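Local coordinates for PEPTIDE N-myristoyltransferase (PDB 1IIC), which catalyses the transfer of myristate from myristoyl-CoA to the N-terminal glycine of peptide and protein substrates, at residues A[185-190]-A[378-383]; A[290-294]-A[343-347]; A[329-333]-A[412-416]; A[225-231]-A[280-284]. All blocks are in the same frame, centred on the assembly; numbering follows the deposited sequence.

Overall arrangement
Followed from the N terminus, the chain first lays down 185-190, which waits until 378-383 to find its partner, so contact 1 closes a loop of 187 residues and pairs two strands of the large mixed sheet. Within that loop, contact 4 closes first, joining 225-231 to 280-284 at the strand pair 228-230 and 278-284. Contact 2 follows in series, bringing helix 334-357 onto the neighbouring strand 290-303; its centre lies about 8 Å from that of contact 4. Contact 3, between 329-333 and 412-416, starts inside the loops of contacts 1 and 2 and ends beyond both, crossing them and tying the start of helix 334-357 to the C-terminal segment.

Contact 1: residues A[185-190]-A[378-383]; sequences RYTHRP and LKFGPG
Arg185 and Gly383 meet where strand 182-190 runs antiparallel to strand 381-392 in the mixed sheet of the N-myristoyltransferase fold, related to that of the acetyltransferases. His188 and Gly381 form the hydrogen-bonded pair: His188 N gives to Gly381 O at 2.9 Å, and His188 O takes Gly381 N in return; Thr187 and Pro382 are the adjoining non-hydrogen-bonded pair. The extended chain of Arg185 brings its guanidinium side-on to one carbonyl: NE reaches Gly383 O at 3.0 Å and NH2 reaches the same oxygen at 3.2 Å, while Pro382 CB sits over a face and NH1 turns to Asn407 O. A methionine here would probably leave Gly383 O without both of these donors and break the link to Asn407.

Arg189 can be followed atom by atom. Its CB stands over the centre of the Phe380 ring, 3.6 Å from the centroid, in a CH-pi contact. CG touches the rim of that ring and also comes near Leu378 O, and a bend at chi2 (-64°) carries CD onward past this carbonyl. NE then donates to Leu378 O at 3.1 Å, NH2 lies beside Lys379 CD, and NH1 is shared by Asn217 O and Pro190 O. On Thr187, OG1 is set between the backbone N and the carbonyl carbon (chi1 65°), which puts it 3.4 Å from Phe380 CB while it bonds to Ala365 O.

Contact 2: residues A[290-294]-A[343-347]; sequences ITDFF and RLCEL
Asp292 and Arg343 form a two-pronged salt bridge whose flat groups are far from coplanar: the carboxylate and guanidinium planes stand 54° apart. Arg343 comes side-on, NH2 to Asp292 OD1 at 2.8 Å and NE to Asp292 OD2 at 3.1 Å. Both oxygens lie near the guanidinium plane, yet each is met from above the plane of the carboxylate. Thr291 OG1 donates to the same OD1 from the opposite face, and Thr322 OG1 bonds OD2, so both oxygens of this buried acid have two partners. Such a set of donors is likely to stabilise the carboxylate as an anion and to hold it against rotation.

On Arg343, CG is anti to the backbone N (chi1 -167°) and the chain bends at chi2, which brings NH1 to Glu346 OE2, 2.8 Å away. The arginine thereby links one acid on the strand with another on its own helical turn.

Leu347 packs against the Asp292 side chain and the Phe294 ring. Its CD1 lies 3.5 Å from Asp292 CB, and its CB comes within 4.0 Å of Phe294 CD1. The Phe294 ring carries Leu347 O over one face, with CE1 3.6 Å from that oxygen. Segment 343-347 of helix 334-357 thus runs at 55° to segment 290-294 of strand 290-303, with Val283 of strand 278-284 touching Leu347 and Tyr320 of strand 311-322 touching Phe294.

Contact 3: residues A[329-333]-A[412-416]; sequences KDRFD and KRRSN
The Arg331 guanidinium has Phe332 CZ over one face, toward the rim of the group, and at its edge, near its plane, are Ser415 O and Arg414 NH2. The Arg414 guanidinium, turned 75° from it, carries Phe332 CE2 over a face. The Phe332 ring itself has Arg331 CG over its centre and Arg413 O at its edge, 3.3 Å from CE2.

With CG anti to the backbone N (chi1 169°) and the chain extended to NE, Arg331 spans the gap between the segments. Its NH2 donates to Ser415 O at 2.9 Å in a nearly straight bond of 174°. The two arginines approach from opposite directions, Arg331 NE lying 3.4 Å from Arg414 NH2. Asp370 OD2 forms salt bridges with both Arg331 NH2 and Arg414 NE, and this shared carboxylate probably accounts for how near the two guanidinium groups lie. A water adds a bridge, giving to Arg331 O at 2.7 Å and accepting from Arg414 NH2 at 2.9 Å.

Arg331 and Phe332 are the central residues of a type I beta turn from Asp330 to Asp333, and Asp333 is the N-cap of helix 334-357. The arrangement is that of a capped helix start, joined through its preceding turn to the C-terminal segment.

Contact 4: residues A[225-231]-A[280-284]; sequences TAGLRKL and SYVVE
Arg229 has CG set between its backbone N and carbonyl carbon (chi1 66°), and Glu284 has CG anti to its backbone N (chi1 174°); from these starts two extended chains carry their charged ends together. Arg229 NE donates to Glu284 OE1 at 3.3 Å, close to the guanidinium plane but above that of the carboxylate, and a weak bond from NH2 goes to the same oxygen. A water gives to Glu284 OE1 at 2.7 Å and accepts weakly from Arg229 NE, while Asp235 forms a second salt bridge with NH2. A serine in place of Arg229 would probably leave Glu284 and Asp235, two acids, without the cation they share.

Beneath these charges, strands 228-230 and 278-284 pair antiparallel in the mixed sheet, strand 228-230 entering through a type II beta turn, Thr225 to Leu228. Arg229 and Val282 are the hydrogen-bonded pair, with Arg229 N to Val282 O at 2.7 Å and Val282 N to Arg229 O at 2.8 Å. Gly227, at phi 88°, accepts Glu284 N on its O; a CB there would run into Glu284 O.

On the face of Leu228 and Val283, Leu228 CD2 touches Tyr281 CB at 3.6 Å and Val283 CG2 at 3.9 Å, and Leu354 of helix 334-357 packs on Leu228. Toward the other face, Leu231 CD1 meets Val282 CG2 at 3.9 Å, where Val239 of helix 236-247 touches both residues.

Contact 1: residues A[185-190]-A[378-383]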
loop_
_atom_site.group_PDB
_atom_site.type_symbol
_atom_site.label_atom_id
_atom_site.label_comp_id
_atom_site.label_asym_id
_atom_site.label_seq_id
_atom_site.Cartn_x
_atom_site.Cartn_y
_atom_site.Cartn_z
ATOM N N ARG A 185 1.437 1.805 12.078
ATOM C CA ARG A 185 2.883 1.860 12.184
ATOM C C ARG A 185 3.484 0.819 11.256
ATOM O O ARG A 185 2.867 -0.215 10.999
ATOM C CB ARG A 185 3.320 1.581 13.620
ATOM C CG ARG A 185 4.798 1.811 13.865
ATOM C CD ARG A 185 5.155 1.565 15.318
ATOM N NE ARG A 185 6.531 1.952 15.602
ATOM C CZ ARG A 185 7.073 1.948 16.817
ATOM N NH1 ARG A 185 6.354 1.572 17.869
ATOM N NH2 ARG A 185 8.330 2.334 16.977
ATOM N N TYR A 186 4.669 1.117 10.726
ATOM C CA TYR A 186 5.380 0.183 9.861
ATOM C C TYR A 186 6.219 -0.717 10.752
ATOM O O TYR A 186 6.687 -0.282 11.811
ATOM C CB TYR A 186 6.363 0.899 8.924
ATOM C CG TYR A 186 5.755 1.741 7.837
ATOM C CD1 TYR A 186 5.652 3.122 7.979
ATOM C CD2 TYR A 186 5.326 1.163 6.643
ATOM C CE1 TYR A 186 5.143 3.919 6.953
ATOM C CE2 TYR A 186 4.818 1.940 5.613
ATOM C CZ TYR A 186 4.731 3.321 5.772
ATOM O OH TYR A 186 4.256 4.108 4.744
ATOM N N THR A 187 6.406 -1.959 10.316
ATOM C CA THR A 187 7.241 -2.921 11.029
ATOM C C THR A 187 8.083 -3.619 9.960
ATOM O O THR A 187 7.690 -3.662 8.798
ATOM C CB THR A 187 6.413 -3.959 11.804
ATOM O OG1 THR A 187 5.675 -4.769 10.892
ATOM C CG2 THR A 187 5.472 -3.260 12.755
ATOM N N HIS A 188 9.242 -4.142 10.345
ATOM C CA HIS A 188 10.139 -4.795 9.389
ATOM C C HIS A 188 10.672 -6.114 9.923
ATOM O O HIS A 188 11.267 -6.159 11.009
ATOM C CB HIS A 188 11.329 -3.875 9.082
ATOM C CG HIS A 188 10.936 -2.457 8.810
ATOM N ND1 HIS A 188 10.375 -2.057 7.616
ATOM C CD2 HIS A 188 10.942 -1.365 9.611
ATOM C CE1 HIS A 188 10.044 -0.779 7.696
ATOM N NE2 HIS A 188 10.377 -0.336 8.895
ATOM N N ARG A 189 10.464 -7.178 9.153
ATOM C CA ARG A 189 10.941 -8.502 9.524
ATOM C C ARG A 189 12.210 -8.785 8.731
ATOM O O ARG A 189 12.164 -8.960 7.512
ATOM C CB ARG A 189 9.898 -9.570 9.187
ATOM C CG ARG A 189 9.949 -10.817 10.067
ATOM C CD ARG A 189 11.231 -11.617 9.931
ATOM N NE ARG A 189 11.168 -12.826 10.758
ATOM C CZ ARG A 189 12.149 -13.720 10.877
ATOM N NH1 ARG A 189 13.290 -13.565 10.221
ATOM N NH2 ARG A 189 11.989 -14.774 11.665
ATOM N N PRO A 190 13.361 -8.821 9.411
ATOM C CA PRO A 190 14.653 -9.087 8.762
ATOM C C PRO A 190 14.680 -10.509 8.222
ATOM O O PRO A 190 14.483 -11.462 8.968
ATOM C CB PRO A 190 15.664 -8.906 9.897
ATOM C CG PRO A 190 14.946 -8.004 10.873
ATOM C CD PRO A 190 13.541 -8.543 10.844
ATOM N N LEU A 378 6.281 -13.022 15.180
ATOM C CA LEU A 378 7.030 -13.367 13.982
ATOM C C LEU A 378 8.219 -12.446 13.764
ATOM O O LEU A 378 8.832 -12.433 12.697
ATOM C CB LEU A 378 6.093 -13.371 12.770
ATOM C CG LEU A 378 5.040 -14.480 12.860
ATOM C CD1 LEU A 378 4.185 -14.501 11.591
ATOM C CD2 LEU A 378 5.748 -15.830 13.044
ATOM N N LYS A 379 8.531 -11.667 14.792
ATOM C CA LYS A 379 9.684 -10.776 14.780
ATOM C C LYS A 379 9.677 -9.590 13.823
ATOM O O LYS A 379 10.729 -9.188 13.326
ATOM C CB LYS A 379 10.955 -11.614 14.577
ATOM C CG LYS A 379 11.037 -12.762 15.582
ATOM C CD LYS A 379 12.220 -13.694 15.346
ATOM C CE LYS A 379 12.178 -14.840 16.358
ATOM N NZ LYS A 379 13.149 -15.912 16.049
ATOM N N PHE A 380 8.500 -9.038 13.547
ATOM C CA PHE A 380 8.439 -7.850 12.709
ATOM C C PHE A 380 8.779 -6.761 13.712
ATOM O O PHE A 380 7.987 -6.467 14.601
ATOM C CB PHE A 380 7.032 -7.605 12.151
ATOM C CG PHE A 380 6.660 -8.511 11.024
ATOM C CD1 PHE A 380 6.342 -9.844 11.257
ATOM C CD2 PHE A 380 6.661 -8.040 9.718
ATOM C CE1 PHE A 380 6.029 -10.700 10.195
ATOM C CE2 PHE A 380 6.351 -8.880 8.654
ATOM C CZ PHE A 380 6.034 -10.212 8.888
ATOM N N GLY A 381 9.969 -6.185 13.585
ATOM C CA GLY A 381 10.388 -5.150 14.512
ATOM C C GLY A 381 9.740 -3.803 14.268
ATOM O O GLY A 381 9.408 -3.461 13.135
ATOM N N PRO A 382 9.541 -3.011 15.334
ATOM C CA PRO A 382 8.931 -1.682 15.273
ATOM C C PRO A 382 9.711 -0.766 14.337
ATOM O O PRO A 382 10.906 -0.561 14.535
ATOM C CB PRO A 382 9.018 -1.201 16.721
ATOM C CG PRO A 382 8.962 -2.481 17.505
ATOM C CD PRO A 382 9.906 -3.349 16.721
ATOM N N GLY A 383 9.041 -0.223 13.325
ATOM C CA GLY A 383 9.703 0.675 12.393
ATOM C C GLY A 383 9.580 2.110 12.868
ATOM O O GLY A 383 8.807 2.393 13.773
#

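Contact 2: residues A[290-294]-A[343-347]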
loop_
_atom_site.group_PDB
_atom_site.type_symbol
_atom_site.label_atom_id
_atom_site.label_comp_id
_atom_site.label_asym_id
_atom_site.label_seq_id
_atom_site.Cartn_x
_atom_site.Cartn_y
_atom_site.Cartn_z
ATOM N N ILE A 290 -10.641 -24.228 -0.397
ATOM C CA ILE A 290 -9.588 -23.249 -0.173
ATOM C C ILE A 290 -9.934 -22.536 1.126
ATOM O O ILE A 290 -10.949 -21.843 1.222
ATOM C CB ILE A 290 -9.506 -22.247 -1.334
ATOM C CG1 ILE A 290 -9.007 -22.973 -2.585
ATOM C CG2 ILE A 290 -8.577 -21.092 -0.975
ATOM C CD1 ILE A 290 -8.903 -22.096 -3.792
ATOM N N THR A 291 -9.083 -22.727 2.124
ATOM C CA THR A 291 -9.296 -22.152 3.442
ATOM C C THR A 291 -8.365 -20.999 3.829
ATOM O O THR A 291 -8.606 -20.338 4.832
ATOM C CB THR A 291 -9.160 -23.248 4.510
ATOM O OG1 THR A 291 -7.868 -23.860 4.394
ATOM C CG2 THR A 291 -10.241 -24.316 4.323
ATOM N N ASP A 292 -7.313 -20.762 3.051
ATOM C CA ASP A 292 -6.365 -19.692 3.357
ATOM C C ASP A 292 -5.853 -18.993 2.106
ATOM O O ASP A 292 -5.832 -19.559 1.017
ATOM C CB ASP A 292 -5.163 -20.234 4.149
ATOM C CG ASP A 292 -5.574 -20.923 5.433
ATOM O OD1 ASP A 292 -5.804 -22.152 5.403
ATOM O OD2 ASP A 292 -5.687 -20.235 6.466
ATOM N N PHE A 293 -5.424 -17.754 2.278
ATOM C CA PHE A 293 -4.931 -16.960 1.169
ATOM C C PHE A 293 -4.082 -15.828 1.708
ATOM O O PHE A 293 -4.448 -15.192 2.688
ATOM C CB PHE A 293 -6.118 -16.394 0.378
ATOM C CG PHE A 293 -5.791 -15.174 -0.440
ATOM C CD1 PHE A 293 -6.254 -13.918 -0.054
ATOM C CD2 PHE A 293 -5.020 -15.273 -1.591
ATOM C CE1 PHE A 293 -5.953 -12.784 -0.800
ATOM C CE2 PHE A 293 -4.712 -14.142 -2.345
ATOM C CZ PHE A 293 -5.179 -12.894 -1.947
ATOM N N PHE A 294 -2.928 -15.610 1.093
ATOM C CA PHE A 294 -2.078 -14.513 1.502
ATOM C C PHE A 294 -1.192 -14.092 0.348
ATOM O O PHE A 294 -0.860 -14.891 -0.528
ATOM C CB PHE A 294 -1.250 -14.868 2.749
ATOM C CG PHE A 294 -0.207 -15.920 2.526
ATOM C CD1 PHE A 294 -0.365 -17.193 3.061
ATOM C CD2 PHE A 294 0.959 -15.629 1.823
ATOM C CE1 PHE A 294 0.623 -18.156 2.903
ATOM C CE2 PHE A 294 1.954 -16.590 1.660
ATOM C CZ PHE A 294 1.786 -17.851 2.201
ATOM N N ARG A 343 -3.478 -19.481 13.294
ATOM C CA ARG A 343 -3.434 -19.693 11.851
ATOM C C ARG A 343 -2.596 -18.627 11.137
ATOM O O ARG A 343 -1.780 -18.939 10.270
ATOM C CB ARG A 343 -4.854 -19.720 11.281
ATOM C CG ARG A 343 -4.939 -20.227 9.859
ATOM C CD ARG A 343 -4.231 -21.574 9.727
ATOM N NE ARG A 343 -4.505 -22.224 8.455
ATOM C CZ ARG A 343 -4.017 -23.408 8.101
ATOM N NH1 ARG A 343 -3.216 -24.076 8.930
ATOM N NH2 ARG A 343 -4.358 -23.937 6.931
ATOM N N LEU A 344 -2.791 -17.369 11.514
ATOM C CA LEU A 344 -2.047 -16.271 10.905
ATOM C C LEU A 344 -0.560 -16.406 11.189
ATOM O O LEU A 344 0.266 -16.186 10.308
ATOM C CB LEU A 344 -2.564 -14.917 11.409
ATOM C CG LEU A 344 -4.004 -14.556 11.010
ATOM C CD1 LEU A 344 -4.300 -13.124 11.431
ATOM C CD2 LEU A 344 -4.199 -14.710 9.493
ATOM N N CYS A 345 -0.212 -16.759 12.417
ATOM C CA CYS A 345 1.195 -16.944 12.746
ATOM C C CYS A 345 1.780 -18.034 11.847
ATOM O O CYS A 345 2.942 -17.957 11.456
ATOM C CB CYS A 345 1.365 -17.329 14.222
ATOM S SG CYS A 345 1.190 -15.946 15.360
ATOM N N GLU A 346 0.972 -19.045 11.518
ATOM C CA GLU A 346 1.425 -20.141 10.651
ATOM C C GLU A 346 1.583 -19.665 9.212
ATOM O O GLU A 346 2.638 -19.823 8.605
ATOM C CB GLU A 346 0.425 -21.307 10.671
ATOM C CG GLU A 346 0.307 -22.048 11.996
ATOM C CD GLU A 346 -0.820 -23.089 12.004
ATOM O OE1 GLU A 346 -0.915 -23.844 12.998
ATOM O OE2 GLU A 346 -1.612 -23.152 11.030
ATOM N N LEU A 347 0.514 -19.099 8.664
ATOM C CA LEU A 347 0.531 -18.606 7.292
ATOM C C LEU A 347 1.591 -17.529 7.036
ATOM O O LEU A 347 2.332 -17.589 6.048
ATOM C CB LEU A 347 -0.844 -18.037 6.925
ATOM C CG LEU A 347 -2.036 -18.986 6.830
ATOM C CD1 LEU A 347 -3.238 -18.214 6.331
ATOM C CD2 LEU A 347 -1.736 -20.136 5.881
#

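Contact 3: residues A[329-333]-A[412-416]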
loop_
_atom_site.group_PDB
_atom_site.type_symbol
_atom_site.label_atom_id
_atom_site.label_comp_id
_atom_site.label_asym_id
_atom_site.label_seq_id
_atom_site.Cartn_x
_atom_site.Cartn_y
_atom_site.Cartn_z
ATOM N N LYS A 329 -19.109 -16.300 16.033
ATOM C CA LYS A 329 -19.897 -15.180 15.540
ATOM C C LYS A 329 -19.181 -13.856 15.749
ATOM O O LYS A 329 -19.120 -13.027 14.839
ATOM C CB LYS A 329 -21.258 -15.141 16.241
ATOM N N ASP A 330 -18.625 -13.672 16.943
ATOM C CA ASP A 330 -17.937 -12.436 17.303
ATOM C C ASP A 330 -16.423 -12.481 17.120
ATOM O O ASP A 330 -15.717 -13.222 17.805
ATOM C CB ASP A 330 -18.271 -12.073 18.754
ATOM N N ARG A 331 -15.936 -11.669 16.188
ATOM C CA ARG A 331 -14.515 -11.571 15.884
ATOM C C ARG A 331 -13.637 -11.402 17.132
ATOM O O ARG A 331 -12.541 -11.958 17.210
ATOM C CB ARG A 331 -14.286 -10.382 14.944
ATOM C CG ARG A 331 -12.827 -9.984 14.749
ATOM C CD ARG A 331 -12.726 -8.679 13.972
ATOM N NE ARG A 331 -11.345 -8.239 13.788
ATOM C CZ ARG A 331 -10.998 -7.058 13.278
ATOM N NH1 ARG A 331 -11.935 -6.191 12.903
ATOM N NH2 ARG A 331 -9.715 -6.743 13.138
ATOM N N PHE A 332 -14.120 -10.641 18.105
ATOM C CA PHE A 332 -13.343 -10.394 19.317
ATOM C C PHE A 332 -13.547 -11.383 20.452
ATOM O O PHE A 332 -13.035 -11.208 21.561
ATOM C CB PHE A 332 -13.569 -8.957 19.781
ATOM C CG PHE A 332 -13.098 -7.947 18.786
ATOM C CD1 PHE A 332 -14.002 -7.287 17.962
ATOM C CD2 PHE A 332 -11.731 -7.713 18.613
ATOM C CE1 PHE A 332 -13.556 -6.408 16.972
ATOM C CE2 PHE A 332 -11.270 -6.840 17.629
ATOM C CZ PHE A 332 -12.187 -6.185 16.805
ATOM N N ASP A 333 -14.303 -12.429 20.160
ATOM C CA ASP A 333 -14.533 -13.499 21.108
ATOM C C ASP A 333 -13.110 -14.031 21.332
ATOM O O ASP A 333 -12.394 -14.314 20.371
ATOM C CB ASP A 333 -15.413 -14.554 20.437
ATOM C CG ASP A 333 -15.663 -15.760 21.310
ATOM O OD1 ASP A 333 -14.940 -15.943 22.311
ATOM O OD2 ASP A 333 -16.585 -16.533 20.975
ATOM N N LYS A 412 -5.187 -6.578 21.166
ATOM C CA LYS A 412 -6.539 -7.007 21.501
ATOM C C LYS A 412 -7.644 -6.449 20.608
ATOM O O LYS A 412 -8.659 -7.110 20.409
ATOM C CB LYS A 412 -6.847 -6.721 22.973
ATOM C CG LYS A 412 -7.187 -5.294 23.317
ATOM C CD LYS A 412 -7.292 -5.099 24.825
ATOM C CE LYS A 412 -5.938 -5.255 25.505
ATOM N NZ LYS A 412 -6.006 -4.822 26.943
ATOM N N ARG A 413 -7.461 -5.247 20.075
ATOM C CA ARG A 413 -8.449 -4.659 19.174
ATOM C C ARG A 413 -7.964 -4.798 17.726
ATOM O O ARG A 413 -8.755 -4.823 16.787
ATOM C CB ARG A 413 -8.643 -3.178 19.489
ATOM C CG ARG A 413 -9.281 -2.889 20.813
ATOM C CD ARG A 413 -9.140 -1.411 21.108
ATOM N NE ARG A 413 -9.628 -1.079 22.443
ATOM C CZ ARG A 413 -9.197 -0.045 23.163
ATOM N NH1 ARG A 413 -8.261 0.767 22.679
ATOM N NH2 ARG A 413 -9.699 0.174 24.373
ATOM N N ARG A 414 -6.652 -4.901 17.560
ATOM C CA ARG A 414 -6.063 -5.005 16.230
ATOM C C ARG A 414 -6.488 -3.787 15.401
ATOM O O ARG A 414 -6.489 -2.662 15.912
ATOM C CB ARG A 414 -6.485 -6.323 15.558
ATOM C CG ARG A 414 -5.915 -7.562 16.272
ATOM C CD ARG A 414 -7.010 -8.394 16.947
ATOM N NE ARG A 414 -7.783 -9.126 15.949
ATOM C CZ ARG A 414 -8.758 -9.989 16.232
ATOM N NH1 ARG A 414 -9.085 -10.224 17.499
ATOM N NH2 ARG A 414 -9.387 -10.633 15.249
ATOM N N SER A 415 -6.874 -3.988 14.147
ATOM C CA SER A 415 -7.256 -2.845 13.325
ATOM C C SER A 415 -8.479 -3.073 12.478
ATOM O O SER A 415 -8.805 -4.201 12.113
ATOM C CB SER A 415 -6.100 -2.425 12.407
ATOM O OG SER A 415 -6.500 -1.374 11.530
ATOM N N ASN A 416 -9.146 -1.976 12.159
ATOM C CA ASN A 416 -10.333 -2.022 11.338
ATOM C C ASN A 416 -10.031 -1.481 9.969
ATOM O O ASN A 416 -10.938 -1.301 9.155
ATOM C CB ASN A 416 -11.464 -1.245 12.002
ATOM C CG ASN A 416 -12.305 -2.130 12.870
ATOM O OD1 ASN A 416 -12.974 -1.670 13.791
ATOM N ND2 ASN A 416 -12.272 -3.424 12.579
HETATM O O HOH W 1 -10.651 -13.169 15.735
#

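Contact 4: residues A[225-231]-A[280-284]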
loop_
_atom_site.group_PDB
_atom_site.type_symbol
_atom_site.label_atom_id
_atom_site.label_comp_id
_atom_site.label_asym_id
_atom_site.label_seq_id
_atom_site.Cartn_x
_atom_site.Cartn_y
_atom_site.Cartn_z
ATOM N N THR A 225 2.833 -25.081 6.184
ATOM C CA THR A 225 1.395 -25.282 6.076
ATOM C C THR A 225 1.032 -26.262 4.964
ATOM O O THR A 225 1.369 -26.052 3.796
ATOM C CB THR A 225 0.678 -23.946 5.833
ATOM O OG1 THR A 225 1.186 -22.966 6.750
ATOM C CG2 THR A 225 -0.823 -24.100 6.050
ATOM N N ALA A 226 0.346 -27.331 5.340
ATOM C CA ALA A 226 -0.069 -28.359 4.396
ATOM C C ALA A 226 -1.129 -27.812 3.454
ATOM O O ALA A 226 -2.033 -27.102 3.884
ATOM C CB ALA A 226 -0.617 -29.564 5.157
ATOM N N GLY A 227 -1.007 -28.134 2.169
ATOM C CA GLY A 227 -1.969 -27.673 1.177
ATOM C C GLY A 227 -1.629 -26.321 0.572
ATOM O O GLY A 227 -2.284 -25.861 -0.365
ATOM N N LEU A 228 -0.597 -25.684 1.109
ATOM C CA LEU A 228 -0.161 -24.362 0.652
ATOM C C LEU A 228 0.479 -24.428 -0.745
ATOM O O LEU A 228 1.401 -25.208 -0.982
ATOM C CB LEU A 228 0.839 -23.800 1.679
ATOM C CG LEU A 228 1.267 -22.326 1.809
ATOM C CD1 LEU A 228 2.728 -22.207 1.453
ATOM C CD2 LEU A 228 0.411 -21.412 0.971
ATOM N N ARG A 229 -0.024 -23.625 -1.674
ATOM C CA ARG A 229 0.538 -23.604 -3.023
ATOM C C ARG A 229 0.262 -22.231 -3.643
ATOM O O ARG A 229 -0.362 -21.384 -3.010
ATOM C CB ARG A 229 -0.089 -24.711 -3.883
ATOM C CG ARG A 229 -1.571 -24.522 -4.153
ATOM C CD ARG A 229 -2.102 -25.621 -5.051
ATOM N NE ARG A 229 -3.564 -25.620 -5.136
ATOM C CZ ARG A 229 -4.284 -24.673 -5.723
ATOM N NH1 ARG A 229 -3.693 -23.629 -6.294
ATOM N NH2 ARG A 229 -5.603 -24.768 -5.732
ATOM N N LYS A 230 0.728 -22.015 -4.871
ATOM C CA LYS A 230 0.512 -20.744 -5.555
ATOM C C LYS A 230 -0.930 -20.592 -5.993
ATOM O O LYS A 230 -1.603 -21.576 -6.274
ATOM C CB LYS A 230 1.395 -20.640 -6.794
ATOM C CG LYS A 230 2.883 -20.621 -6.513
ATOM C CD LYS A 230 3.647 -20.441 -7.799
ATOM C CE LYS A 230 5.142 -20.454 -7.556
ATOM N NZ LYS A 230 5.876 -20.225 -8.828
ATOM N N LEU A 231 -1.401 -19.350 -6.050
ATOM C CA LEU A 231 -2.766 -19.065 -6.491
ATOM C C LEU A 231 -2.853 -19.288 -8.001
ATOM O O LEU A 231 -1.912 -18.977 -8.725
ATOM C CB LEU A 231 -3.130 -17.609 -6.174
ATOM C CG LEU A 231 -4.371 -17.047 -6.863
ATOM C CD1 LEU A 231 -5.612 -17.758 -6.353
ATOM C CD2 LEU A 231 -4.465 -15.564 -6.604
ATOM N N SER A 280 1.050 -14.444 -4.801
ATOM C CA SER A 280 -0.139 -14.887 -4.074
ATOM C C SER A 280 -0.180 -16.401 -3.854
ATOM O O SER A 280 0.116 -17.183 -4.764
ATOM C CB SER A 280 -1.394 -14.442 -4.812
ATOM O OG SER A 280 -1.462 -13.025 -4.878
ATOM N N TYR A 281 -0.559 -16.794 -2.639
ATOM C CA TYR A 281 -0.635 -18.200 -2.252
ATOM C C TYR A 281 -1.975 -18.568 -1.654
ATOM O O TYR A 281 -2.697 -17.730 -1.127
ATOM C CB TYR A 281 0.486 -18.527 -1.262
ATOM C CG TYR A 281 1.820 -18.140 -1.822
ATOM C CD1 TYR A 281 2.240 -16.814 -1.789
ATOM C CD2 TYR A 281 2.605 -19.069 -2.510
ATOM C CE1 TYR A 281 3.399 -16.412 -2.435
ATOM C CE2 TYR A 281 3.773 -18.674 -3.164
ATOM C CZ TYR A 281 4.157 -17.335 -3.121
ATOM O OH TYR A 281 5.279 -16.909 -3.788
ATOM N N VAL A 282 -2.283 -19.852 -1.731
ATOM C CA VAL A 282 -3.536 -20.378 -1.237
ATOM C C VAL A 282 -3.267 -21.697 -0.522
ATOM O O VAL A 282 -2.227 -22.319 -0.722
ATOM C CB VAL A 282 -4.503 -20.619 -2.428
ATOM C CG1 VAL A 282 -5.528 -21.661 -2.076
ATOM C CG2 VAL A 282 -5.185 -19.316 -2.821
ATOM N N VAL A 283 -4.190 -22.097 0.343
ATOM C CA VAL A 283 -4.078 -23.373 1.032
ATOM C C VAL A 283 -5.328 -24.143 0.627
ATOM O O VAL A 283 -6.448 -23.671 0.831
ATOM C CB VAL A 283 -4.043 -23.226 2.570
ATOM C CG1 VAL A 283 -4.078 -24.607 3.215
ATOM C CG2 VAL A 283 -2.777 -22.489 3.010
ATOM N N GLU A 284 -5.128 -25.315 0.032
ATOM C CA GLU A 284 -6.234 -26.159 -0.414
ATOM C C GLU A 284 -6.301 -27.482 0.363
ATOM O O GLU A 284 -5.312 -28.205 0.462
ATOM C CB GLU A 284 -6.088 -26.441 -1.913
ATOM C CG GLU A 284 -7.099 -27.426 -2.450
ATOM C CD GLU A 284 -6.987 -27.628 -3.944
ATOM O OE1 GLU A 284 -5.859 -27.871 -4.431
ATOM O OE2 GLU A 284 -8.033 -27.555 -4.624
HETATM O O HOH W 2 -3.319 -28.477 -3.631
#